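Sensor protein (Shewanella oneidensis, PDB 3LIC) is a putative membrane-bound histidine kinase of a two-component system, whose extracellular PDC-fold domain probably senses an external signal. Local coordinates at residues L14-Q26 with A244-V258. Numbering follows the deposited sequence. Where two conformers were deposited one is given.
Sequences LAQESSHSASRLQ and ASVAEVAKLKWRVVV
Val-258 and Ser-18 meet where the long helix 2-46 of this PDC sensor domain lies on the five-stranded antiparallel sheet nearer the C-terminus. Strands 241-248 and 255-261 form a beta hairpin that packs against the helix. The helix segment runs at 34° to strand 244-248. Val-258 has the largest buried area. Its CG1 lies anti to the backbone N (chi1 -180°), which directs this methyl to Leu-14 CD2 and Glu-17 OE1 and turns the other to Ser-18. Val-258 CG2 sits tightly against Ser-18 CA at 3.4 Å.

Ser-18 also carries the one hydrogen bond across the contact. Ser-18 OG lies 3.0 Å from Ser-245 OG, and either hydroxyl could be the donor. Ser-245 OG also hydrogen-bonds to NE2 of Gln-231, on the neighbouring strand 230-235. The small side chains let helix and sheet come close: Ala-22 CB rests 3.7 Å from Ala-247 CB.

Leu-25 packs farther along the helix. With CG anti to the backbone N (chi1 170°), it brings CD2 against methyls of two valines. Leu-25 CD2 lies 3.6 Å from Val-256 CG2. It also touches Val-249 CG2. Gln-26, with Val-249 and Ala-250, marks the end of the contact. An alanine in place of Val-249 would probably open a gap beside Leu-25 CD2 and take away the methyl that CB and CG of Gln-26 pass. Gln-26 NE2 hydrogen-bonds to OE2 of Glu-30 on the same helix, while Gln-26 CB lies 4.0 Å from Val-249 CG1.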
ATOM      1  N   LEU A  14      13.041 -19.135  -6.151  1.00 27.89           N
ATOM      2  CA  LEU A  14      12.105 -18.031  -6.377  1.00 26.19           C
ATOM      3  C   LEU A  14      10.874 -18.232  -5.511  1.00 25.14           C
ATOM      4  O   LEU A  14      10.356 -17.230  -5.010  1.00 24.58           O
ATOM      5  CB  LEU A  14      11.707 -17.841  -7.859  1.00 24.98           C
ATOM      6  CG  LEU A  14      12.753 -17.207  -8.776  1.00 23.27           C
ATOM      7  CD1 LEU A  14      12.356 -17.419 -10.241  1.00 19.28           C
ATOM      8  CD2 LEU A  14      13.057 -15.685  -8.532  1.00 21.46           C
ATOM      9  N   ALA A  15      10.422 -19.490  -5.329  1.00 24.15           N
ATOM     10  CA  ALA A  15       9.204 -19.772  -4.521  1.00 24.22           C
ATOM     11  C   ALA A  15       9.480 -19.402  -3.078  1.00 25.10           C
ATOM     12  O   ALA A  15       8.581 -18.934  -2.369  1.00 24.84           O
ATOM     13  CB  ALA A  15       8.784 -21.251  -4.573  1.00 23.17           C
ATOM     14  N   GLN A  16      10.711 -19.646  -2.630  1.00 24.99           N
ATOM     15  CA  GLN A  16      11.017 -19.323  -1.278  1.00 26.82           C
ATOM     16  C   GLN A  16      11.013 -17.796  -1.119  1.00 27.20           C
ATOM     17  O   GLN A  16      10.517 -17.283  -0.120  1.00 27.88           O
ATOM     18  CB  GLN A  16      12.344 -19.905  -0.841  1.00 26.66           C
ATOM     19  CG  GLN A  16      12.184 -21.281  -0.171  1.00 30.82           C
ATOM     20  CD  GLN A  16      13.437 -21.665   0.559  0.50 32.90           C
ATOM     21  OE1 GLN A  16      13.480 -21.667   1.803  0.50 36.84           O
ATOM     22  NE2 GLN A  16      14.484 -21.933  -0.198  0.50 29.19           N
ATOM     23  N   GLU A  17      11.562 -17.082  -2.094  1.00 25.70           N
ATOM     24  CA  GLU A  17      11.648 -15.650  -1.978  1.00 25.44           C
ATOM     25  C   GLU A  17      10.310 -14.987  -1.965  1.00 24.36           C
ATOM     26  O   GLU A  17      10.108 -14.077  -1.188  1.00 25.35           O
ATOM     27  CB  GLU A  17      12.428 -15.079  -3.135  1.00 25.51           C
ATOM     28  CG  GLU A  17      13.869 -15.265  -2.927  1.00 31.34           C
ATOM     29  CD  GLU A  17      14.652 -14.891  -4.135  1.00 39.66           C
ATOM     30  OE1 GLU A  17      14.257 -13.936  -4.827  1.00 42.13           O
ATOM     31  OE2 GLU A  17      15.674 -15.557  -4.410  1.00 45.67           O
ATOM     32  N   SER A  18       9.407 -15.397  -2.854  1.00 22.70           N
ATOM     33  CA  SER A  18       8.124 -14.756  -2.987  1.00 21.67           C
ATOM     34  C   SER A  18       7.275 -15.090  -1.731  1.00 22.15           C
ATOM     35  O   SER A  18       6.556 -14.259  -1.198  1.00 21.00           O
ATOM     36  CB  SER A  18       7.453 -15.214  -4.271  1.00 20.77           C
ATOM     37  OG  SER A  18       7.107 -16.572  -4.111  1.00 21.78           O
ATOM     38  N   SER A  19       7.387 -16.314  -1.246  1.00 23.11           N
ATOM     39  CA  SER A  19       6.720 -16.713  -0.015  1.00 24.42           C
ATOM     40  C   SER A  19       7.180 -15.911   1.217  1.00 24.75           C
ATOM     41  O   SER A  19       6.353 -15.475   1.991  1.00 24.48           O
ATOM     42  CB  SER A  19       7.021 -18.171   0.245  1.00 24.79           C
ATOM     43  OG  SER A  19       6.413 -18.545   1.446  1.00 29.60           O
ATOM     44  N   HIS A  20       8.497 -15.773   1.422  1.00 25.38           N
ATOM     45  CA  HIS A  20       9.058 -14.915   2.491  1.00 26.28           C
ATOM     46  C   HIS A  20       8.630 -13.423   2.347  1.00 25.41           C
ATOM     47  O   HIS A  20       8.279 -12.765   3.329  1.00 24.67           O
ATOM     48  CB  HIS A  20      10.595 -15.010   2.549  1.00 26.14           C
ATOM     49  CG  HIS A  20      11.109 -16.332   3.080  1.00 32.16           C
ATOM     50  ND1 HIS A  20      10.765 -17.555   2.525  0.50 32.35           N
ATOM     51  CD2 HIS A  20      11.964 -16.621   4.096  0.50 33.23           C
ATOM     52  CE1 HIS A  20      11.375 -18.532   3.175  0.50 31.25           C
ATOM     53  NE2 HIS A  20      12.106 -17.993   4.135  0.50 33.64           N
ATOM     54  N   SER A  21       8.697 -12.908   1.128  1.00 24.37           N
ATOM     55  CA  SER A  21       8.289 -11.553   0.829  1.00 23.97           C
ATOM     56  C   SER A  21       6.783 -11.292   0.963  1.00 23.04           C
ATOM     57  O   SER A  21       6.393 -10.189   1.365  1.00 22.20           O
ATOM     58  CB  SER A  21       8.716 -11.197  -0.568  1.00 23.94           C
ATOM     59  OG  SER A  21      10.056 -10.827  -0.472  1.00 28.26           O
ATOM     60  N   ALA A  22       5.951 -12.270   0.610  1.00 21.14           N
ATOM     61  CA  ALA A  22       4.502 -12.125   0.825  1.00 20.27           C
ATOM     62  C   ALA A  22       4.278 -12.035   2.333  1.00 19.82           C
ATOM     63  O   ALA A  22       3.371 -11.409   2.837  1.00 20.61           O
ATOM     64  CB  ALA A  22       3.705 -13.374   0.220  1.00 17.09           C
ATOM     65  N   SER A  23       5.106 -12.740   3.052  1.00 19.48           N
ATOM     66  CA  SER A  23       5.049 -12.779   4.475  1.00 20.44           C
ATOM     67  C   SER A  23       5.381 -11.441   5.142  1.00 19.58           C
ATOM     68  O   SER A  23       4.677 -10.995   6.050  1.00 20.20           O
ATOM     69  CB  SER A  23       6.102 -13.794   4.935  1.00 21.08           C
ATOM     70  OG  SER A  23       5.607 -14.540   5.969  1.00 21.65           O
ATOM     71  N   ARG A  24       6.515 -10.879   4.789  1.00 18.34           N
ATOM     72  CA  ARG A  24       6.919  -9.544   5.226  0.50 18.75           C
ATOM     73  C   ARG A  24       5.793  -8.562   4.952  1.00 18.78           C
ATOM     74  O   ARG A  24       5.430  -7.741   5.786  1.00 19.97           O
ATOM     75  CB  ARG A  24       8.165  -9.088   4.449  0.50 18.19           C
ATOM     76  CG  ARG A  24       9.305 -10.139   4.469  0.50 18.10           C
ATOM     77  CD  ARG A  24      10.722  -9.595   4.199  0.50 13.91           C
ATOM     78  NE  ARG A  24      11.642 -10.654   4.580  0.50 15.97           N
ATOM     79  CZ  ARG A  24      12.313 -11.444   3.747  0.50 15.22           C
ATOM     80  NH1 ARG A  24      12.262 -11.255   2.438  0.50  6.20           N
ATOM     81  NH2 ARG A  24      13.068 -12.407   4.254  0.50 17.87           N
ATOM     82  N   LEU A  25       5.248  -8.641   3.740  1.00 18.01           N
ATOM     83  CA  LEU A  25       4.251  -7.695   3.326  1.00 17.38           C
ATOM     84  C   LEU A  25       3.017  -7.926   4.198  1.00 17.97           C
ATOM     85  O   LEU A  25       2.427  -6.977   4.638  1.00 17.73           O
ATOM     86  CB  LEU A  25       3.924  -7.777   1.814  1.00 17.04           C
ATOM     87  CG  LEU A  25       2.699  -6.965   1.332  1.00 16.75           C
ATOM     88  CD1 LEU A  25       2.840  -5.486   1.448  1.00 10.32           C
ATOM     89  CD2 LEU A  25       2.343  -7.342  -0.106  1.00 14.94           C
ATOM     90  N   GLN A  26       2.646  -9.180   4.479  1.00 17.94           N
ATOM     91  CA  GLN A  26       1.513  -9.438   5.369  1.00 17.92           C
ATOM     92  C   GLN A  26       1.616  -8.787   6.759  1.00 17.20           C
ATOM     93  O   GLN A  26       0.667  -8.151   7.238  1.00 14.33           O
ATOM     94  CB  GLN A  26       1.335 -10.957   5.573  1.00 19.84           C
ATOM     95  CG  GLN A  26       0.026 -11.350   6.326  1.00 20.19           C
ATOM     96  CD  GLN A  26       0.073 -12.789   6.830  1.00 28.46           C
ATOM     97  OE1 GLN A  26       0.902 -13.596   6.396  1.00 26.01           O
ATOM     98  NE2 GLN A  26      -0.803 -13.109   7.772  1.00 29.50           N
ATOM     99  N   ALA A 244       9.345 -16.308 -12.838  1.00 20.14           N
ATOM    100  CA  ALA A 244       8.567 -15.534 -11.833  1.00 18.96           C
ATOM    101  C   ALA A 244       7.884 -16.477 -10.878  1.00 19.49           C
ATOM    102  O   ALA A 244       7.545 -17.629 -11.230  1.00 20.22           O
ATOM    103  CB  ALA A 244       7.541 -14.681 -12.494  1.00 17.10           C
ATOM    104  N   SER A 245       7.694 -16.003  -9.666  1.00 18.98           N
ATOM    105  CA  SER A 245       6.997 -16.756  -8.676  1.00 19.53           C
ATOM    106  C   SER A 245       6.027 -15.822  -8.002  1.00 20.32           C
ATOM    107  O   SER A 245       6.408 -14.733  -7.578  1.00 21.42           O
ATOM    108  CB  SER A 245       7.983 -17.321  -7.668  1.00 18.75           C
ATOM    109  OG  SER A 245       7.318 -18.046  -6.687  1.00 19.01           O
ATOM    110  N   VAL A 246       4.778 -16.272  -7.878  1.00 21.08           N
ATOM    111  CA  VAL A 246       3.677 -15.497  -7.357  1.00 19.07           C
ATOM    112  C   VAL A 246       3.341 -16.118  -6.029  1.00 20.62           C
ATOM    113  O   VAL A 246       3.185 -17.321  -5.951  1.00 20.08           O
ATOM    114  CB  VAL A 246       2.430 -15.684  -8.260  1.00 18.96           C
ATOM    115  CG1 VAL A 246       1.154 -14.992  -7.668  1.00 16.83           C
ATOM    116  CG2 VAL A 246       2.721 -15.241  -9.683  1.00 17.85           C
ATOM    117  N   ALA A 247       3.200 -15.302  -4.979  1.00 21.66           N
ATOM    118  CA  ALA A 247       2.757 -15.800  -3.685  1.00 22.05           C
ATOM    119  C   ALA A 247       1.593 -14.935  -3.254  1.00 22.59           C
ATOM    120  O   ALA A 247       1.545 -13.737  -3.542  1.00 23.29           O
ATOM    121  CB  ALA A 247       3.854 -15.725  -2.670  1.00 20.24           C
ATOM    122  N   GLU A 248       0.660 -15.555  -2.546  1.00 23.00           N
ATOM    123  CA  GLU A 248      -0.495 -14.847  -2.055  1.00 24.33           C
ATOM    124  C   GLU A 248      -0.311 -14.269  -0.622  1.00 23.57           C
ATOM    125  O   GLU A 248       0.358 -14.854   0.243  1.00 22.37           O
ATOM    126  CB  GLU A 248      -1.696 -15.767  -2.123  1.00 24.66           C
ATOM    127  CG  GLU A 248      -2.944 -15.062  -1.711  1.00 31.98           C
ATOM    128  CD  GLU A 248      -4.167 -15.675  -2.330  1.00 38.99           C
ATOM    129  OE1 GLU A 248      -4.539 -15.226  -3.437  1.00 41.67           O
ATOM    130  OE2 GLU A 248      -4.732 -16.606  -1.710  1.00 41.08           O
ATOM    131  N   VAL A 249      -0.848 -13.079  -0.394  1.00 23.44           N
ATOM    132  CA  VAL A 249      -0.964 -12.566   0.988  1.00 22.84           C
ATOM    133  C   VAL A 249      -2.263 -13.079   1.677  1.00 23.42           C
ATOM    134  O   VAL A 249      -3.391 -12.879   1.182  1.00 22.82           O
ATOM    135  CB  VAL A 249      -0.937 -11.070   0.968  1.00 22.17           C
ATOM    136  CG1 VAL A 249      -1.066 -10.520   2.365  1.00 23.72           C
ATOM    137  CG2 VAL A 249       0.319 -10.594   0.311  1.00 22.25           C
ATOM    138  N   ALA A 250      -2.112 -13.742   2.816  1.00 23.88           N
ATOM    139  CA  ALA A 250      -3.258 -14.340   3.493  1.00 24.62           C
ATOM    140  C   ALA A 250      -4.350 -13.297   3.806  1.00 25.67           C
ATOM    141  O   ALA A 250      -4.040 -12.204   4.293  1.00 27.10           O
ATOM    142  CB  ALA A 250      -2.777 -14.998   4.738  1.00 24.78           C
ATOM    143  N   LYS A 251      -5.611 -13.602   3.496  1.00 26.13           N
ATOM    144  CA  LYS A 251      -6.792 -12.781   3.865  1.00 26.77           C
ATOM    145  C   LYS A 251      -7.050 -11.635   2.897  1.00 26.46           C
ATOM    146  O   LYS A 251      -8.163 -11.489   2.416  1.00 26.49           O
ATOM    147  CB  LYS A 251      -6.687 -12.145   5.256  1.00 27.36           C
ATOM    148  CG  LYS A 251      -6.668 -13.072   6.431  1.00 32.47           C
ATOM    149  CD  LYS A 251      -7.368 -12.375   7.597  1.00 39.57           C
ATOM    150  CE  LYS A 251      -7.231 -13.216   8.865  1.00 43.80           C
ATOM    151  NZ  LYS A 251      -5.772 -13.274   9.149  1.00 41.96           N
ATOM    152  N   LEU A 252      -6.027 -10.799   2.667  1.00 24.21           N
ATOM    153  CA  LEU A 252      -6.152  -9.730   1.710  1.00 23.40           C
ATOM    154  C   LEU A 252      -6.136 -10.247   0.287  1.00 22.40           C
ATOM    155  O   LEU A 252      -6.838  -9.721  -0.576  1.00 23.11           O
ATOM    156  CB  LEU A 252      -5.016  -8.708   1.930  1.00 24.06           C
ATOM    157  CG  LEU A 252      -5.080  -7.905   3.239  1.00 24.02           C
ATOM    158  CD1 LEU A 252      -3.691  -7.438   3.544  1.00 24.04           C
ATOM    159  CD2 LEU A 252      -6.086  -6.705   3.204  1.00 20.24           C
ATOM    160  N   LYS A 253      -5.341 -11.284   0.045  1.00 22.91           N
ATOM    161  CA  LYS A 253      -5.282 -11.935  -1.260  1.00 23.02           C
ATOM    162  C   LYS A 253      -4.595 -11.014  -2.227  1.00 22.45           C
ATOM    163  O   LYS A 253      -4.744 -11.133  -3.440  1.00 22.15           O
ATOM    164  CB  LYS A 253      -6.695 -12.246  -1.750  1.00 24.25           C
ATOM    165  CG  LYS A 253      -7.277 -13.402  -0.988  1.00 28.31           C
ATOM    166  CD  LYS A 253      -8.707 -13.087  -0.663  1.00 36.37           C
ATOM    167  CE  LYS A 253      -9.425 -14.378  -0.364  1.00 39.57           C
ATOM    168  NZ  LYS A 253      -8.995 -15.286  -1.477  1.00 44.48           N
ATOM    169  N   TRP A 254      -3.851 -10.053  -1.698  1.00 21.62           N
ATOM    170  CA  TRP A 254      -2.878  -9.432  -2.556  1.00 20.93           C
ATOM    171  C   TRP A 254      -1.846 -10.508  -2.937  1.00 21.11           C
ATOM    172  O   TRP A 254      -1.708 -11.544  -2.207  1.00 19.08           O
ATOM    173  CB  TRP A 254      -2.193  -8.275  -1.852  1.00 20.00           C
ATOM    174  CG  TRP A 254      -3.116  -7.184  -1.463  1.00 19.85           C
ATOM    175  CD1 TRP A 254      -4.502  -7.217  -1.427  1.00 18.82           C
ATOM    176  CD2 TRP A 254      -2.733  -5.880  -0.991  1.00 16.78           C
ATOM    177  NE1 TRP A 254      -4.975  -6.002  -0.985  1.00 17.77           N
ATOM    178  CE2 TRP A 254      -3.913  -5.174  -0.711  1.00 18.01           C
ATOM    179  CE3 TRP A 254      -1.505  -5.239  -0.829  1.00 19.25           C
ATOM    180  CZ2 TRP A 254      -3.900  -3.879  -0.229  1.00 22.34           C
ATOM    181  CZ3 TRP A 254      -1.493  -3.953  -0.360  1.00 21.57           C
ATOM    182  CH2 TRP A 254      -2.678  -3.290  -0.054  1.00 23.25           C
ATOM    183  N   ARG A 255      -1.162 -10.239  -4.074  1.00 20.48           N
ATOM    184  CA  ARG A 255      -0.046 -11.040  -4.590  1.00 21.11           C
ATOM    185  C   ARG A 255       1.337 -10.349  -4.578  1.00 20.78           C
ATOM    186  O   ARG A 255       1.481  -9.171  -4.910  1.00 20.95           O
ATOM    187  CB  ARG A 255      -0.314 -11.479  -6.023  1.00 21.42           C
ATOM    188  CG  ARG A 255      -0.959 -12.879  -6.171  1.00 23.43           C
ATOM    189  CD  ARG A 255      -2.411 -12.885  -5.747  1.00 25.84           C
ATOM    190  NE  ARG A 255      -3.204 -11.789  -6.316  1.00 26.50           N
ATOM    191  CZ  ARG A 255      -3.718 -11.770  -7.541  1.00 28.29           C
ATOM    192  NH1 ARG A 255      -3.495 -12.770  -8.376  1.00 26.27           N
ATOM    193  NH2 ARG A 255      -4.441 -10.719  -7.936  1.00 26.97           N
ATOM    194  N   VAL A 256       2.370 -11.121  -4.279  1.00 20.36           N
ATOM    195  CA  VAL A 256       3.700 -10.625  -4.430  1.00 19.25           C
ATOM    196  C   VAL A 256       4.254 -11.448  -5.534  1.00 19.45           C
ATOM    197  O   VAL A 256       4.122 -12.672  -5.503  1.00 19.51           O
ATOM    198  CB  VAL A 256       4.506 -10.867  -3.166  1.00 19.90           C
ATOM    199  CG1 VAL A 256       5.997 -10.687  -3.440  1.00 16.55           C
ATOM    200  CG2 VAL A 256       4.018  -9.881  -2.066  1.00 19.78           C
ATOM    201  N   VAL A 257       4.836 -10.787  -6.527  1.00 19.10           N
ATOM    202  CA  VAL A 257       5.495 -11.488  -7.619  1.00 19.83           C
ATOM    203  C   VAL A 257       6.998 -11.207  -7.584  1.00 20.20           C
ATOM    204  O   VAL A 257       7.401 -10.054  -7.610  1.00 19.91           O
ATOM    205  CB  VAL A 257       4.972 -10.989  -8.978  1.00 20.03           C
ATOM    206  CG1 VAL A 257       5.624 -11.789 -10.144  1.00 20.97           C
ATOM    207  CG2 VAL A 257       3.438 -11.043  -9.017  1.00 20.05           C
ATOM    208  N   VAL A 258       7.810 -12.252  -7.505  1.00 20.59           N
ATOM    209  CA  VAL A 258       9.276 -12.113  -7.652  1.00 21.93           C
ATOM    210  C   VAL A 258       9.678 -12.665  -9.031  1.00 22.40           C
ATOM    211  O   VAL A 258       9.310 -13.769  -9.407  1.00 23.00           O
ATOM    212  CB  VAL A 258      10.036 -12.914  -6.565  1.00 22.05           C
ATOM    213  CG1 VAL A 258      11.570 -12.747  -6.738  1.00 22.28           C
ATOM    214  CG2 VAL A 258       9.569 -12.484  -5.137  1.00 22.34           C
TER